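Local coordinates for protein aspartate--tRNA(Asp/Asn) ligase (Thermus thermophilus, PDB 1N9W) that activates L-aspartate with ATP and transfers it to both tRNA(Asp) and tRNA(Asn) as a homodimeric, non-discriminating class II aminoacyl-tRNA synthetase, at residues H272-Y285 and G288-Y302. Residues are numbered along the deposited sequence; the frame is centred on the assembly and turned at random.
Sequences HAEAKRILKEELGY and GQDLSEEAERLLGEY
Helix 272-283 and the start of helix 293-306 cross almost at a right angle, 84° between their directions, with their axes 10.3 Å apart at closest approach. The two helices form the connection from strand 269-271 to its parallel neighbour 311-315, a beta-alpha-beta crossover with two helices, at one edge of the mixed sheet of the class II catalytic domain. A wider pi-type turn at 278-283 and Gly284, with positive phi, bring the chain round to Tyr285, whose CA lies 7.1 Å from that of Ala295. Leu279 fills the centre: its CD1 meets Ala295 CB and Leu291 CD2, while CD2 comes to 3.8 Å from Leu298 CB and also touches Leu299 CG. Leu299 CD2 packs on Ala275 CB, and strand residues Leu270 and Leu312 continue this apolar layer toward the sheet. With CG anti to the backbone N (chi1 172°), Tyr285 reaches along the first turn of the second helix; its CE2 lies 3.6 Å from Ala295 CB, its CE1 nears Glu294 CG, and Leu298 CD2 touches its CB. At the ring's far end, Tyr285 OH and Ser292 OG share a 2.8 Å hydrogen bond in which either may donate. Ser292 is the N-cap, and its OG accepts from Ala295 N at 3.0 Å in the capping bond, so the Tyr285 hydroxyl is bonded to the same oxygen that caps the helix. Replacing Tyr285 by a phenylalanine would remove the hydroxyl and would probably leave Ser292 OG without its partner from the first segment. At the other end of the interface, Ile278 CG2 sits over one face of the Tyr302 ring in a CH-pi contact, 3.8 Å from its centroid and 18° off the ring normal.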
loop_
_atom_site.group_PDB
_atom_site.type_symbol
_atom_site.label_atom_id
_atom_site.label_comp_id
_atom_site.label_asym_id
_atom_site.label_seq_id
_atom_site.Cartn_x
_atom_site.Cartn_y
_atom_site.Cartn_z
ATOM N N HIS B 272 21.004 25.763 1.369
ATOM C CA HIS B 272 22.017 25.010 2.095
ATOM C C HIS B 272 23.209 25.908 2.401
ATOM O O HIS B 272 24.019 25.607 3.275
ATOM C CB HIS B 272 22.453 23.795 1.268
ATOM C CG HIS B 272 23.675 23.104 1.789
ATOM N ND1 HIS B 272 24.952 23.521 1.482
ATOM C CD2 HIS B 272 23.815 22.022 2.590
ATOM C CE1 HIS B 272 25.827 22.723 2.069
ATOM N NE2 HIS B 272 25.162 21.805 2.747
ATOM N N ALA B 273 23.310 27.018 1.675
ATOM C CA ALA B 273 24.398 27.966 1.882
ATOM C C ALA B 273 24.017 28.943 2.994
ATOM O O ALA B 273 24.833 29.272 3.851
ATOM C CB ALA B 273 24.691 28.721 0.589
ATOM N N GLU B 274 22.770 29.398 2.976
ATOM C CA GLU B 274 22.281 30.331 3.979
ATOM C C GLU B 274 22.146 29.638 5.325
ATOM O O GLU B 274 22.320 30.257 6.373
ATOM C CB GLU B 274 20.925 30.885 3.556
ATOM C CG GLU B 274 20.918 31.445 2.153
ATOM C CD GLU B 274 19.518 31.694 1.633
ATOM O OE1 GLU B 274 19.389 32.152 0.477
ATOM O OE2 GLU B 274 18.547 31.428 2.378
ATOM N N ALA B 275 21.828 28.349 5.292
ATOM C CA ALA B 275 21.664 27.573 6.515
ATOM C C ALA B 275 23.018 27.149 7.069
ATOM O O ALA B 275 23.191 27.019 8.280
ATOM C CB ALA B 275 20.807 26.347 6.237
ATOM N N LYS B 276 23.977 26.942 6.173
ATOM C CA LYS B 276 25.314 26.523 6.562
ATOM C C LYS B 276 26.010 27.619 7.364
ATOM O O LYS B 276 26.851 27.335 8.219
ATOM C CB LYS B 276 26.126 26.174 5.315
ATOM C CG LYS B 276 27.451 25.487 5.579
ATOM C CD LYS B 276 27.895 24.739 4.333
ATOM C CE LYS B 276 29.259 24.108 4.509
ATOM N NZ LYS B 276 30.319 25.145 4.553
ATOM N N ARG B 277 25.653 28.870 7.094
ATOM C CA ARG B 277 26.251 29.991 7.804
ATOM C C ARG B 277 25.506 30.298 9.097
ATOM O O ARG B 277 26.108 30.728 10.081
ATOM C CB ARG B 277 26.278 31.238 6.920
ATOM C CG ARG B 277 24.927 31.659 6.390
ATOM C CD ARG B 277 25.019 33.021 5.734
ATOM N NE ARG B 277 25.296 34.066 6.715
ATOM C CZ ARG B 277 24.423 34.480 7.629
ATOM N NH1 ARG B 277 23.213 33.940 7.687
ATOM N NH2 ARG B 277 24.756 35.432 8.488
ATOM N N ILE B 278 24.194 30.085 9.091
ATOM C CA ILE B 278 23.385 30.324 10.279
ATOM C C ILE B 278 23.915 29.434 11.406
ATOM O O ILE B 278 23.878 29.805 12.580
ATOM C CB ILE B 278 21.892 29.999 10.014
ATOM C CG1 ILE B 278 21.320 31.004 9.010
ATOM C CG2 ILE B 278 21.099 30.037 11.315
ATOM C CD1 ILE B 278 19.903 30.710 8.571
ATOM N N LEU B 279 24.421 28.261 11.037
ATOM C CA LEU B 279 24.964 27.324 12.005
ATOM C C LEU B 279 26.284 27.817 12.580
ATOM O O LEU B 279 26.593 27.584 13.749
ATOM C CB LEU B 279 25.185 25.955 11.361
ATOM C CG LEU B 279 23.942 25.120 11.030
ATOM C CD1 LEU B 279 24.345 23.899 10.213
ATOM C CD2 LEU B 279 23.255 24.704 12.323
ATOM N N LYS B 280 27.064 28.497 11.751
ATOM C CA LYS B 280 28.366 29.008 12.165
ATOM C C LYS B 280 28.316 30.415 12.758
ATOM O O LYS B 280 28.774 30.642 13.877
ATOM C CB LYS B 280 29.316 28.991 10.967
ATOM C CG LYS B 280 30.633 29.709 11.186
ATOM C CD LYS B 280 31.462 29.693 9.904
ATOM C CE LYS B 280 32.771 30.474 10.049
ATOM N NZ LYS B 280 32.563 31.948 10.206
ATOM N N GLU B 281 27.751 31.345 11.992
ATOM C CA GLU B 281 27.651 32.741 12.387
ATOM C C GLU B 281 26.573 33.083 13.418
ATOM O O GLU B 281 26.574 34.180 13.977
ATOM C CB GLU B 281 27.453 33.611 11.140
ATOM C CG GLU B 281 28.640 33.584 10.176
ATOM C CD GLU B 281 28.485 34.562 9.021
ATOM O OE1 GLU B 281 27.845 35.622 9.218
ATOM O OE2 GLU B 281 29.018 34.285 7.923
ATOM N N GLU B 282 25.646 32.169 13.674
ATOM C CA GLU B 282 24.597 32.455 14.648
ATOM C C GLU B 282 24.419 31.352 15.685
ATOM O O GLU B 282 24.028 31.617 16.824
ATOM C CB GLU B 282 23.249 32.696 13.947
ATOM C CG GLU B 282 23.236 33.807 12.901
ATOM C CD GLU B 282 21.822 34.207 12.491
ATOM O OE1 GLU B 282 21.664 34.935 11.478
ATOM O OE2 GLU B 282 20.861 33.806 13.184
ATOM N N LEU B 283 24.712 30.116 15.300
ATOM C CA LEU B 283 24.540 28.999 16.219
ATOM C C LEU B 283 25.865 28.478 16.778
ATOM O O LEU B 283 25.917 27.973 17.900
ATOM C CB LEU B 283 23.768 27.878 15.519
ATOM C CG LEU B 283 22.419 28.331 14.932
ATOM C CD1 LEU B 283 21.824 27.211 14.089
ATOM C CD2 LEU B 283 21.463 28.738 16.056
ATOM N N GLY B 284 26.929 28.612 15.996
ATOM C CA GLY B 284 28.238 28.171 16.440
ATOM C C GLY B 284 28.521 26.680 16.387
ATOM O O GLY B 284 29.123 26.129 17.308
ATOM N N TYR B 285 28.089 26.014 15.323
ATOM C CA TYR B 285 28.340 24.586 15.177
ATOM C C TYR B 285 29.228 24.383 13.944
ATOM O O TYR B 285 28.938 24.907 12.868
ATOM C CB TYR B 285 27.013 23.823 15.016
ATOM C CG TYR B 285 27.171 22.354 14.678
ATOM C CD1 TYR B 285 27.439 21.402 15.668
ATOM C CD2 TYR B 285 27.085 21.920 13.358
ATOM C CE1 TYR B 285 27.619 20.054 15.342
ATOM C CE2 TYR B 285 27.263 20.584 13.025
ATOM C CZ TYR B 285 27.531 19.656 14.018
ATOM O OH TYR B 285 27.724 18.338 13.677
ATOM N N GLY B 288 30.229 20.975 8.558
ATOM C CA GLY B 288 31.209 20.490 7.604
ATOM C C GLY B 288 30.756 20.330 6.162
ATOM O O GLY B 288 30.006 21.149 5.628
ATOM N N GLN B 289 31.237 19.256 5.539
ATOM C CA GLN B 289 30.940 18.931 4.151
ATOM C C GLN B 289 29.458 19.111 3.814
ATOM O O GLN B 289 29.101 19.878 2.916
ATOM C CB GLN B 289 31.374 17.491 3.852
ATOM C CG GLN B 289 32.801 17.166 4.282
ATOM C CD GLN B 289 32.870 16.440 5.622
ATOM O OE1 GLN B 289 32.400 16.940 6.646
ATOM N NE2 GLN B 289 33.468 15.254 5.615
ATOM N N ASP B 290 28.603 18.389 4.528
ATOM C CA ASP B 290 27.168 18.466 4.322
ATOM C C ASP B 290 26.484 18.391 5.681
ATOM O O ASP B 290 26.990 17.748 6.599
ATOM C CB ASP B 290 26.701 17.320 3.417
ATOM C CG ASP B 290 25.216 17.391 3.106
ATOM O OD1 ASP B 290 24.731 18.482 2.732
ATOM O OD2 ASP B 290 24.538 16.351 3.217
ATOM N N LEU B 291 25.342 19.060 5.804
ATOM C CA LEU B 291 24.587 19.078 7.050
ATOM C C LEU B 291 24.607 17.729 7.753
ATOM O O LEU B 291 24.544 16.682 7.109
ATOM C CB LEU B 291 23.143 19.488 6.779
ATOM C CG LEU B 291 22.937 20.871 6.161
ATOM C CD1 LEU B 291 21.467 21.056 5.825
ATOM C CD2 LEU B 291 23.404 21.948 7.124
ATOM N N SER B 292 24.692 17.761 9.078
ATOM C CA SER B 292 24.721 16.538 9.872
ATOM C C SER B 292 23.431 16.379 10.669
ATOM O O SER B 292 22.537 17.220 10.595
ATOM C CB SER B 292 25.912 16.568 10.828
ATOM O OG SER B 292 25.804 17.657 11.729
ATOM N N GLU B 293 23.343 15.299 11.438
ATOM C CA GLU B 293 22.158 15.043 12.244
ATOM C C GLU B 293 21.974 16.190 13.223
ATOM O O GLU B 293 20.884 16.749 13.352
ATOM C CB GLU B 293 22.306 13.732 13.016
ATOM C CG GLU B 293 21.019 13.278 13.683
ATOM C CD GLU B 293 21.201 12.045 14.544
ATOM O OE1 GLU B 293 21.703 11.023 14.028
ATOM O OE2 GLU B 293 20.838 12.097 15.739
ATOM N N GLU B 294 23.058 16.537 13.906
ATOM C CA GLU B 294 23.039 17.621 14.873
ATOM C C GLU B 294 22.892 18.961 14.167
ATOM O O GLU B 294 22.225 19.869 14.667
ATOM C CB GLU B 294 24.324 17.615 15.695
ATOM C CG GLU B 294 24.405 18.735 16.717
ATOM C CD GLU B 294 23.301 18.661 17.754
ATOM O OE1 GLU B 294 22.113 18.814 17.393
ATOM O OE2 GLU B 294 23.623 18.447 18.942
ATOM N N ALA B 295 23.522 19.084 13.003
ATOM C CA ALA B 295 23.452 20.320 12.232
ATOM C C ALA B 295 22.006 20.604 11.838
ATOM O O ALA B 295 21.535 21.738 11.936
ATOM C CB ALA B 295 24.329 20.209 10.986
ATOM N N GLU B 296 21.307 19.558 11.400
ATOM C CA GLU B 296 19.908 19.663 10.989
ATOM C C GLU B 296 19.006 19.869 12.198
ATOM O O GLU B 296 17.998 20.577 12.129
ATOM C CB GLU B 296 19.492 18.391 10.247
ATOM C CG GLU B 296 20.173 18.206 8.902
ATOM C CD GLU B 296 20.155 16.771 8.430
ATOM O OE1 GLU B 296 20.539 16.518 7.268
ATOM O OE2 GLU B 296 19.765 15.884 9.218
ATOM N N ARG B 297 19.378 19.242 13.307
ATOM C CA ARG B 297 18.617 19.353 14.537
ATOM C C ARG B 297 18.641 20.798 15.037
ATOM O O ARG B 297 17.635 21.310 15.535
ATOM C CB ARG B 297 19.212 18.432 15.601
ATOM C CG ARG B 297 18.206 17.923 16.615
ATOM C CD ARG B 297 18.902 17.360 17.841
ATOM N NE ARG B 297 20.099 16.593 17.503
ATOM C CZ ARG B 297 20.105 15.457 16.810
ATOM N NH1 ARG B 297 18.966 14.933 16.368
ATOM N NH2 ARG B 297 21.255 14.846 16.557
ATOM N N LEU B 298 19.796 21.450 14.905
ATOM C CA LEU B 298 19.953 22.839 15.335
ATOM C C LEU B 298 19.142 23.771 14.441
ATOM O O LEU B 298 18.599 24.776 14.900
ATOM C CB LEU B 298 21.435 23.247 15.312
ATOM C CG LEU B 298 22.237 23.144 16.615
ATOM C CD1 LEU B 298 22.020 21.794 17.274
ATOM C CD2 LEU B 298 23.716 23.360 16.320
ATOM N N LEU B 299 19.062 23.432 13.161
ATOM C CA LEU B 299 18.293 24.236 12.223
ATOM C C LEU B 299 16.813 24.134 12.573
ATOM O O LEU B 299 16.064 25.096 12.412
ATOM C CB LEU B 299 18.536 23.752 10.797
ATOM C CG LEU B 299 19.926 24.083 10.251
ATOM C CD1 LEU B 299 20.203 23.259 9.008
ATOM C CD2 LEU B 299 20.008 25.570 9.946
ATOM N N GLY B 300 16.408 22.963 13.056
ATOM C CA GLY B 300 15.022 22.755 13.432
ATOM C C GLY B 300 14.592 23.748 14.494
ATOM O O GLY B 300 13.563 24.418 14.360
ATOM N N GLU B 301 15.385 23.839 15.559
ATOM C CA GLU B 301 15.111 24.768 16.648
ATOM C C GLU B 301 15.055 26.193 16.101
ATOM O O GLU B 301 14.168 26.971 16.452
ATOM C CB GLU B 301 16.209 24.664 17.709
ATOM C CG GLU B 301 16.099 23.438 18.593
ATOM C CD GLU B 301 15.013 23.579 19.641
ATOM O OE1 GLU B 301 13.857 23.887 19.273
ATOM O OE2 GLU B 301 15.315 23.381 20.839
ATOM N N TYR B 302 16.014 26.515 15.233
ATOM C CA TYR B 302 16.109 27.834 14.611
ATOM C C TYR B 302 14.777 28.245 13.982
ATOM O O TYR B 302 14.192 29.271 14.341
ATOM C CB TYR B 302 17.201 27.828 13.531
ATOM C CG TYR B 302 17.320 29.128 12.752
ATOM C CD1 TYR B 302 17.954 30.246 13.305
ATOM C CD2 TYR B 302 16.774 29.247 11.472
ATOM C CE1 TYR B 302 18.037 31.454 12.599
ATOM C CE2 TYR B 302 16.851 30.449 10.760
ATOM C CZ TYR B 302 17.482 31.546 11.330
ATOM O OH TYR B 302 17.545 32.739 10.639
#